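Local coordinates for nitrophorin Cim l NP (Cimex lectularius, PDB 2IMQ), which carries nitric oxide on a cysteine-ligated heme b and delivers it to the victim while the insect feeds, causing vasodilation, at residues 105-119 / 148-160. Numbering follows the deposited sequence.
Sequences IIVTVDDQKKSGGIV and YAYDTRLDYSKKD
Val107, Gly117 and Val119 lie in an antiparallel hairpin whose strands, 103-108 and 116-124, are joined through a type I turn from Asp110 to Lys113; across them runs the loop 148-160, with a short 3-10 turn at 152-154. The segments share no hydrogen bond, and their backbones come nearest where the CA atoms of Val119 and Leu154 are 6.2 Å apart.

Leu154 makes the largest contact. Its CD2 rests against Gly117 C at 3.5 Å and also meets CG2 of both Val107 and Val119, while CD1 lies over Gly117 CA at 3.7 Å. Both methyls thus lie directly against the glycine backbone. Farther along, Val119 CG1, set anti to its own backbone N (chi1 -170°), stands almost centrally over one face of the Tyr156 ring, a CH-pi contact with 3.9 Å to the centroid; Lys159 CD covers the opposite face. Ile105 CD1 lies at the ring edge, and Ile105 CG1 is 3.6 Å from Tyr156 OH.

In this DNase I-like beta-sandwich, strand 103-108 borders one sheet, and the loop crosses the sheet's outer surface, away from the heme, on its way from strand 127-135 to strand 165-169. Ile118 faces the other way, towards strand 73-80 of the second sheet.

Towards the turn end of the hairpin, Arg153 and Asp151 pack on Val107 and Val109. Arg153 grips the carboxylate side-on: Arg153 NE binds Asp151 OD1 at 2.9 Å and Arg153 NH2 binds Asp151 OD2, both oxygens close to the guanidinium plane but the carboxylate tilted against it. OD1 also accepts the Arg153 backbone N, forming an Asx turn. The two side-chain bonds set the rotation of the guanidinium, which presents one face to Val107 CG1, 3.5 Å from Arg153 CZ, and Val109 CG1 touches both Arg153 NH2 and Asp151 OD2.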
ATOM      1  N   ILE A 105      -9.088   8.741   9.383  1.00 22.33           N
ATOM      2  CA  ILE A 105      -9.307   8.034  10.609  1.00 22.83           C
ATOM      3  C   ILE A 105      -8.156   7.069  10.865  1.00 21.48           C
ATOM      4  O   ILE A 105      -7.481   6.595   9.943  1.00 23.32           O
ATOM      5  CB  ILE A 105     -10.663   7.225  10.600  1.00 23.18           C
ATOM      6  CG1 ILE A 105     -10.623   6.086   9.586  1.00 25.63           C
ATOM      7  CG2 ILE A 105     -11.893   8.184  10.436  1.00 24.47           C
ATOM      8  CD1 ILE A 105     -11.435   4.901   9.998  1.00 27.72           C
ATOM      9  N   ILE A 106      -7.915   6.828  12.128  1.00 22.20           N
ATOM     10  CA  ILE A 106      -7.013   5.802  12.556  1.00 23.53           C
ATOM     11  C   ILE A 106      -7.850   4.811  13.344  1.00 22.76           C
ATOM     12  O   ILE A 106      -8.663   5.206  14.214  1.00 25.08           O
ATOM     13  CB  ILE A 106      -5.915   6.400  13.455  1.00 24.03           C
ATOM     14  CG1 ILE A 106      -5.039   7.373  12.683  1.00 26.20           C
ATOM     15  CG2 ILE A 106      -5.034   5.335  13.964  1.00 24.80           C
ATOM     16  CD1 ILE A 106      -4.004   8.093  13.506  1.00 28.55           C
ATOM     17  N   VAL A 107      -7.601   3.524  13.094  1.00 23.41           N
ATOM     18  CA  VAL A 107      -8.264   2.435  13.793  1.00 24.02           C
ATOM     19  C   VAL A 107      -7.171   1.639  14.480  1.00 23.77           C
ATOM     20  O   VAL A 107      -6.185   1.217  13.840  1.00 24.06           O
ATOM     21  CB  VAL A 107      -9.061   1.499  12.860  1.00 24.73           C
ATOM     22  CG1 VAL A 107      -9.504   0.261  13.634  1.00 27.45           C
ATOM     23  CG2 VAL A 107     -10.259   2.227  12.262  1.00 25.78           C
ATOM     24  N   THR A 108      -7.321   1.343  15.748  1.00 26.88           N
ATOM     25  CA  THR A 108      -6.364   0.464  16.374  1.00 27.42           C
ATOM     26  C   THR A 108      -7.093  -0.644  17.073  1.00 28.29           C
ATOM     27  O   THR A 108      -8.174  -0.433  17.627  1.00 28.92           O
ATOM     28  CB  THR A 108      -5.396   1.221  17.269  1.00 29.54           C
ATOM     29  OG1 THR A 108      -6.119   2.028  18.196  1.00 33.34           O
ATOM     30  CG2 THR A 108      -4.592   2.234  16.445  1.00 32.69           C
ATOM     31  N   VAL A 109      -6.504  -1.833  17.050  1.00 27.25           N
ATOM     32  CA  VAL A 109      -7.212  -3.027  17.447  1.00 29.31           C
ATOM     33  C   VAL A 109      -6.647  -3.637  18.738  1.00 30.38           C
ATOM     34  O   VAL A 109      -7.305  -4.486  19.371  1.00 33.03           O
ATOM     35  CB  VAL A 109      -7.280  -4.046  16.289  1.00 30.13           C
ATOM     36  CG1 VAL A 109      -8.034  -3.458  15.083  1.00 29.22           C
ATOM     37  CG2 VAL A 109      -5.940  -4.418  15.845  1.00 31.27           C
ATOM     38  N   ASP A 110      -5.470  -3.165  19.164  1.00 29.54           N
ATOM     39  CA  ASP A 110      -4.790  -3.677  20.357  1.00 30.20           C
ATOM     40  C   ASP A 110      -4.468  -2.545  21.356  1.00 29.38           C
ATOM     41  O   ASP A 110      -4.340  -1.383  20.985  1.00 30.45           O
ATOM     42  CB  ASP A 110      -3.480  -4.387  19.966  1.00 29.88           C
ATOM     43  CG  ASP A 110      -2.508  -3.478  19.184  1.00 32.16           C
ATOM     44  OD1 ASP A 110      -2.962  -2.624  18.384  1.00 32.01           O
ATOM     45  OD2 ASP A 110      -1.271  -3.544  19.321  1.00 37.22           O
ATOM     46  N   ASP A 111      -4.254  -2.888  22.628  1.00 30.98           N
ATOM     47  CA  ASP A 111      -3.995  -1.847  23.622  1.00 31.34           C
ATOM     48  C   ASP A 111      -2.651  -1.105  23.482  1.00 32.26           C
ATOM     49  O   ASP A 111      -2.477  -0.014  24.001  1.00 34.31           O
ATOM     50  CB  ASP A 111      -4.228  -2.380  25.039  1.00 30.51           C
ATOM     51  CG  ASP A 111      -3.161  -3.365  25.534  1.00 32.90           C
ATOM     52  OD1 ASP A 111      -2.185  -3.688  24.839  1.00 35.33           O
ATOM     53  OD2 ASP A 111      -3.242  -3.900  26.655  1.00 35.85           O
ATOM     54  N   GLN A 112      -1.713  -1.657  22.711  1.00 32.18           N
ATOM     55  CA  GLN A 112      -0.472  -0.968  22.451  1.00 32.00           C
ATOM     56  C   GLN A 112      -0.522  -0.146  21.162  1.00 30.43           C
ATOM     57  O   GLN A 112       0.457   0.495  20.796  1.00 31.54           O
ATOM     58  CB  GLN A 112       0.676  -1.980  22.362  1.00 31.23           C
ATOM     59  CG  GLN A 112       1.051  -2.605  23.689  1.00 34.87           C
ATOM     60  CD  GLN A 112       2.399  -3.288  23.623  1.00 36.09           C
ATOM     61  OE1 GLN A 112       3.426  -2.655  23.303  1.00 42.06           O
ATOM     62  NE2 GLN A 112       2.409  -4.576  23.893  1.00 40.58           N
ATOM     63  N   LYS A 113      -1.658  -0.207  20.469  1.00 30.22           N
ATOM     64  CA  LYS A 113      -1.878   0.563  19.245  1.00 30.17           C
ATOM     65  C   LYS A 113      -0.858   0.223  18.148  1.00 28.18           C
ATOM     66  O   LYS A 113      -0.505   1.104  17.380  1.00 27.42           O
ATOM     67  CB  LYS A 113      -1.817   2.093  19.456  1.00 30.45           C
ATOM     68  CG  LYS A 113      -2.667   2.737  20.572  1.00 34.10           C
ATOM     69  CD  LYS A 113      -2.217   4.202  20.871  1.00 34.69           C
ATOM     70  CE  LYS A 113      -0.706   4.313  21.219  1.00 37.95           C
ATOM     71  NZ  LYS A 113      -0.160   3.130  21.948  1.00 40.67           N
ATOM     72  N   LYS A 114      -0.429  -1.044  18.079  1.00 26.14           N
ATOM     73  CA  LYS A 114       0.527  -1.499  17.043  1.00 26.25           C
ATOM     74  C   LYS A 114      -0.126  -2.041  15.795  1.00 24.20           C
ATOM     75  O   LYS A 114       0.528  -2.112  14.762  1.00 25.80           O
ATOM     76  CB  LYS A 114       1.457  -2.556  17.585  1.00 27.56           C
ATOM     77  CG  LYS A 114       2.427  -2.020  18.645  1.00 30.77           C
ATOM     78  CD  LYS A 114       3.842  -2.476  18.325  1.00 36.35           C
ATOM     79  CE  LYS A 114       4.088  -3.935  18.632  1.00 37.50           C
ATOM     80  NZ  LYS A 114       5.480  -4.349  18.279  1.00 39.47           N
ATOM     81  N   SER A 115      -1.373  -2.446  15.874  1.00 22.24           N
ATOM     82  CA  SER A 115      -2.110  -3.010  14.740  1.00 20.34           C
ATOM     83  C   SER A 115      -3.403  -2.236  14.486  1.00 19.52           C
ATOM     84  O   SER A 115      -3.963  -1.605  15.408  1.00 22.39           O
ATOM     85  CB  SER A 115      -2.425  -4.478  15.005  1.00 20.67           C
ATOM     86  OG  SER A 115      -1.229  -5.249  15.062  1.00 21.80           O
ATOM     87  N   GLY A 116      -3.847  -2.228  13.245  1.00 19.17           N
ATOM     88  CA  GLY A 116      -5.050  -1.553  12.840  1.00 18.25           C
ATOM     89  C   GLY A 116      -4.833  -0.996  11.459  1.00 17.29           C
ATOM     90  O   GLY A 116      -4.338  -1.713  10.599  1.00 18.34           O
ATOM     91  N   GLY A 117      -5.203   0.258  11.262  1.00 17.62           N
ATOM     92  CA  GLY A 117      -4.995   0.875  10.020  1.00 16.63           C
ATOM     93  C   GLY A 117      -5.337   2.338  10.028  1.00 17.90           C
ATOM     94  O   GLY A 117      -5.722   2.930  11.068  1.00 19.72           O
ATOM     95  N   ILE A 118      -5.186   2.923   8.858  1.00 16.63           N
ATOM     96  CA  ILE A 118      -5.406   4.379   8.578  1.00 17.39           C
ATOM     97  C   ILE A 118      -6.203   4.476   7.322  1.00 16.68           C
ATOM     98  O   ILE A 118      -5.901   3.780   6.334  1.00 17.89           O
ATOM     99  CB  ILE A 118      -4.086   5.089   8.382  1.00 17.50           C
ATOM    100  CG1 ILE A 118      -3.125   4.881   9.573  1.00 18.56           C
ATOM    101  CG2 ILE A 118      -4.293   6.640   8.153  1.00 18.80           C
ATOM    102  CD1 ILE A 118      -1.740   5.284   9.315  1.00 18.54           C
ATOM    103  N   VAL A 119      -7.203   5.372   7.304  1.00 17.46           N
ATOM    104  CA  VAL A 119      -7.879   5.670   6.070  1.00 17.73           C
ATOM    105  C   VAL A 119      -7.872   7.182   5.848  1.00 18.75           C
ATOM    106  O   VAL A 119      -8.330   7.901   6.704  1.00 20.28           O
ATOM    107  CB  VAL A 119      -9.363   5.227   6.052  1.00 18.55           C
ATOM    108  CG1 VAL A 119      -9.903   5.342   4.689  1.00 18.93           C
ATOM    109  CG2 VAL A 119      -9.534   3.862   6.543  1.00 20.61           C
ATOM    110  N   TYR A 148      -5.093 -11.694   9.216  1.00 13.03           N
ATOM    111  CA  TYR A 148      -5.015 -10.782   8.067  1.00 12.43           C
ATOM    112  C   TYR A 148      -5.338  -9.343   8.527  1.00 13.24           C
ATOM    113  O   TYR A 148      -6.152  -9.100   9.392  1.00 15.18           O
ATOM    114  CB  TYR A 148      -5.946 -11.240   6.967  1.00 13.27           C
ATOM    115  CG  TYR A 148      -5.700 -12.680   6.537  1.00 13.73           C
ATOM    116  CD1 TYR A 148      -6.678 -13.659   6.673  1.00 14.24           C
ATOM    117  CD2 TYR A 148      -4.472 -13.084   6.087  1.00 13.84           C
ATOM    118  CE1 TYR A 148      -6.441 -14.977   6.332  1.00 14.75           C
ATOM    119  CE2 TYR A 148      -4.220 -14.415   5.766  1.00 14.31           C
ATOM    120  CZ  TYR A 148      -5.196 -15.342   5.862  1.00 13.87           C
ATOM    121  OH  TYR A 148      -4.910 -16.637   5.569  1.00 15.72           O
ATOM    122  N   ALA A 149      -4.700  -8.377   7.852  1.00 13.98           N
ATOM    123  CA  ALA A 149      -4.804  -6.976   8.202  1.00 13.65           C
ATOM    124  C   ALA A 149      -6.044  -6.341   7.567  1.00 14.54           C
ATOM    125  O   ALA A 149      -5.979  -5.408   6.776  1.00 15.89           O
ATOM    126  CB  ALA A 149      -3.536  -6.243   7.844  1.00 14.40           C
ATOM    127  N   TYR A 150      -7.188  -6.866   7.949  1.00 16.08           N
ATOM    128  CA  TYR A 150      -8.480  -6.365   7.552  1.00 16.78           C
ATOM    129  C   TYR A 150      -9.291  -5.994   8.807  1.00 17.70           C
ATOM    130  O   TYR A 150      -9.248  -6.707   9.817  1.00 19.40           O
ATOM    131  CB  TYR A 150      -9.288  -7.397   6.776  1.00 17.79           C
ATOM    132  CG  TYR A 150     -10.613  -6.880   6.266  1.00 17.63           C
ATOM    133  CD1 TYR A 150     -10.661  -6.170   5.114  1.00 17.98           C
ATOM    134  CD2 TYR A 150     -11.797  -7.113   6.953  1.00 19.25           C
ATOM    135  CE1 TYR A 150     -11.849  -5.665   4.647  1.00 18.58           C
ATOM    136  CE2 TYR A 150     -12.982  -6.633   6.497  1.00 20.42           C
ATOM    137  CZ  TYR A 150     -13.031  -5.929   5.321  1.00 20.46           C
ATOM    138  OH  TYR A 150     -14.222  -5.397   4.850  1.00 21.46           O
ATOM    139  N   ASP A 151     -10.015  -4.887   8.737  1.00 17.99           N
ATOM    140  CA  ASP A 151     -11.052  -4.583   9.685  1.00 18.90           C
ATOM    141  C   ASP A 151     -12.114  -3.842   8.890  1.00 19.19           C
ATOM    142  O   ASP A 151     -11.822  -3.010   8.019  1.00 18.77           O
ATOM    143  CB  ASP A 151     -10.453  -3.688  10.769  1.00 19.28           C
ATOM    144  CG  ASP A 151     -11.381  -3.453  11.956  1.00 22.99           C
ATOM    145  OD1 ASP A 151     -12.362  -2.723  11.789  1.00 25.95           O
ATOM    146  OD2 ASP A 151     -11.152  -3.965  13.066  1.00 28.18           O
ATOM    147  N   THR A 152     -13.377  -4.069   9.245  1.00 19.60           N
ATOM    148  CA  THR A 152     -14.469  -3.497   8.423  1.00 21.61           C
ATOM    149  C   THR A 152     -14.465  -1.991   8.548  1.00 21.00           C
ATOM    150  O   THR A 152     -14.918  -1.325   7.650  1.00 21.16           O
ATOM    151  CB  THR A 152     -15.822  -4.057   8.834  1.00 22.93           C
ATOM    152  OG1 THR A 152     -15.943  -3.898  10.238  1.00 28.84           O
ATOM    153  CG2 THR A 152     -15.894  -5.510   8.545  1.00 24.22           C
ATOM    154  N   ARG A 153     -13.957  -1.446   9.654  1.00 19.37           N
ATOM    155  CA  ARG A 153     -13.888  -0.004   9.851  1.00 20.75           C
ATOM    156  C   ARG A 153     -12.954   0.699   8.894  1.00 19.92           C
ATOM    157  O   ARG A 153     -13.015   1.895   8.719  1.00 21.49           O
ATOM    158  CB  ARG A 153     -13.435   0.315  11.271  1.00 20.45           C
ATOM    159  CG  ARG A 153     -14.467  -0.090  12.358  1.00 23.18           C
ATOM    160  CD  ARG A 153     -13.890   0.078  13.722  1.00 24.26           C
ATOM    161  NE  ARG A 153     -12.968  -1.013  14.056  1.00 25.00           N
ATOM    162  CZ  ARG A 153     -12.277  -1.103  15.193  1.00 27.39           C
ATOM    163  NH1 ARG A 153     -12.435  -0.187  16.137  1.00 29.26           N
ATOM    164  NH2 ARG A 153     -11.458  -2.118  15.406  1.00 27.27           N
ATOM    165  N   LEU A 154     -12.069  -0.069   8.265  1.00 19.17           N
ATOM    166  CA  LEU A 154     -11.061   0.447   7.301  1.00 18.51           C
ATOM    167  C   LEU A 154     -11.553   0.338   5.866  1.00 18.66           C
ATOM    168  O   LEU A 154     -10.889   0.821   4.935  1.00 19.93           O
ATOM    169  CB  LEU A 154      -9.732  -0.288   7.476  1.00 16.84           C
ATOM    170  CG  LEU A 154      -9.075  -0.174   8.832  1.00 18.18           C
ATOM    171  CD1 LEU A 154      -7.928  -1.181   8.951  1.00 19.59           C
ATOM    172  CD2 LEU A 154      -8.553   1.208   9.088  1.00 19.72           C
ATOM    173  N   ASP A 155     -12.745  -0.236   5.679  1.00 18.59           N
ATOM    174  CA  ASP A 155     -13.257  -0.615   4.369  1.00 19.50           C
ATOM    175  C   ASP A 155     -14.408   0.327   4.020  1.00 20.55           C
ATOM    176  O   ASP A 155     -15.591   0.092   4.391  1.00 20.67           O
ATOM    177  CB  ASP A 155     -13.763  -2.048   4.375  1.00 19.13           C
ATOM    178  CG  ASP A 155     -14.120  -2.540   3.025  1.00 20.05           C
ATOM    179  OD1 ASP A 155     -14.400  -1.710   2.103  1.00 20.73           O
ATOM    180  OD2 ASP A 155     -14.185  -3.766   2.800  1.00 21.62           O
ATOM    181  N   TYR A 156     -14.082   1.374   3.254  1.00 20.72           N
ATOM    182  CA  TYR A 156     -15.041   2.410   2.893  1.00 21.83           C
ATOM    183  C   TYR A 156     -15.911   2.020   1.712  1.00 22.08           C
ATOM    184  O   TYR A 156     -16.677   2.851   1.179  1.00 24.06           O
ATOM    185  CB  TYR A 156     -14.313   3.748   2.687  1.00 21.54           C
ATOM    186  CG  TYR A 156     -14.058   4.528   3.944  1.00 22.34           C
ATOM    187  CD1 TYR A 156     -13.719   3.938   5.143  1.00 23.07           C
ATOM    188  CD2 TYR A 156     -14.105   5.897   3.908  1.00 24.33           C
ATOM    189  CE1 TYR A 156     -13.521   4.699   6.286  1.00 24.04           C
ATOM    190  CE2 TYR A 156     -13.902   6.654   5.029  1.00 23.10           C
ATOM    191  CZ  TYR A 156     -13.623   6.055   6.206  1.00 23.38           C
ATOM    192  OH  TYR A 156     -13.400   6.769   7.352  1.00 26.97           O
ATOM    193  N   SER A 157     -15.839   0.766   1.294  1.00 22.88           N
ATOM    194  CA  SER A 157     -16.794   0.207   0.347  1.00 25.78           C
ATOM    195  C   SER A 157     -18.006  -0.359   1.105  1.00 26.39           C
ATOM    196  O   SER A 157     -19.039  -0.619   0.478  1.00 29.55           O
ATOM    197  CB  SER A 157     -16.194  -0.882  -0.538  1.00 26.42           C
ATOM    198  OG  SER A 157     -16.056  -2.109   0.124  1.00 25.52           O
ATOM    199  N   LYS A 158     -17.861  -0.571   2.423  1.00 27.63           N
ATOM    200  CA  LYS A 158     -18.904  -1.159   3.294  1.00 30.52           C
ATOM    201  C   LYS A 158     -19.371  -0.044   4.170  1.00 32.11           C
ATOM    202  O   LYS A 158     -19.369  -0.157   5.396  1.00 35.32           O
ATOM    203  CB  LYS A 158     -18.315  -2.242   4.172  1.00 30.28           C
ATOM    204  CG  LYS A 158     -18.060  -3.480   3.487  1.00 30.91           C
ATOM    205  CD  LYS A 158     -17.588  -4.518   4.470  1.00 32.80           C
ATOM    206  CE  LYS A 158     -17.421  -5.810   3.752  1.00 33.60           C
ATOM    207  NZ  LYS A 158     -18.729  -6.239   3.083  1.00 38.30           N
ATOM    208  N   LYS A 159     -19.639   1.087   3.546  1.00 33.13           N
ATOM    209  CA  LYS A 159     -20.201   2.261   4.199  1.00 33.46           C
ATOM    210  C   LYS A 159     -21.566   2.459   3.533  1.00 33.24           C
ATOM    211  O   LYS A 159     -21.830   1.924   2.467  1.00 32.36           O
ATOM    212  CB  LYS A 159     -19.326   3.501   3.983  1.00 34.41           C
ATOM    213  CG  LYS A 159     -18.165   3.626   4.979  1.00 37.05           C
ATOM    214  CD  LYS A 159     -17.748   5.057   5.234  1.00 37.51           C
ATOM    215  CE  LYS A 159     -18.330   5.638   6.537  1.00 41.00           C
ATOM    216  NZ  LYS A 159     -17.601   5.201   7.789  1.00 44.00           N
ATOM    217  N   ASP A 160     -22.429   3.233   4.168  1.00 33.10           N
ATOM    218  CA  ASP A 160     -23.756   3.516   3.603  1.00 32.79           C
ATOM    219  C   ASP A 160     -23.637   4.290   2.278  1.00 31.96           C
ATOM    220  O   ASP A 160     -24.411   4.102   1.332  1.00 31.76           O
ATOM    221  CB  ASP A 160     -24.566   4.355   4.592  1.00 32.94           C
ATOM    222  CG  ASP A 160     -24.998   3.578   5.816  1.00 34.68           C
ATOM    223  OD1 ASP A 160     -25.327   4.241   6.855  1.00 34.85           O
ATOM    224  OD2 ASP A 160     -25.075   2.322   5.821  1.00 34.04           O
TER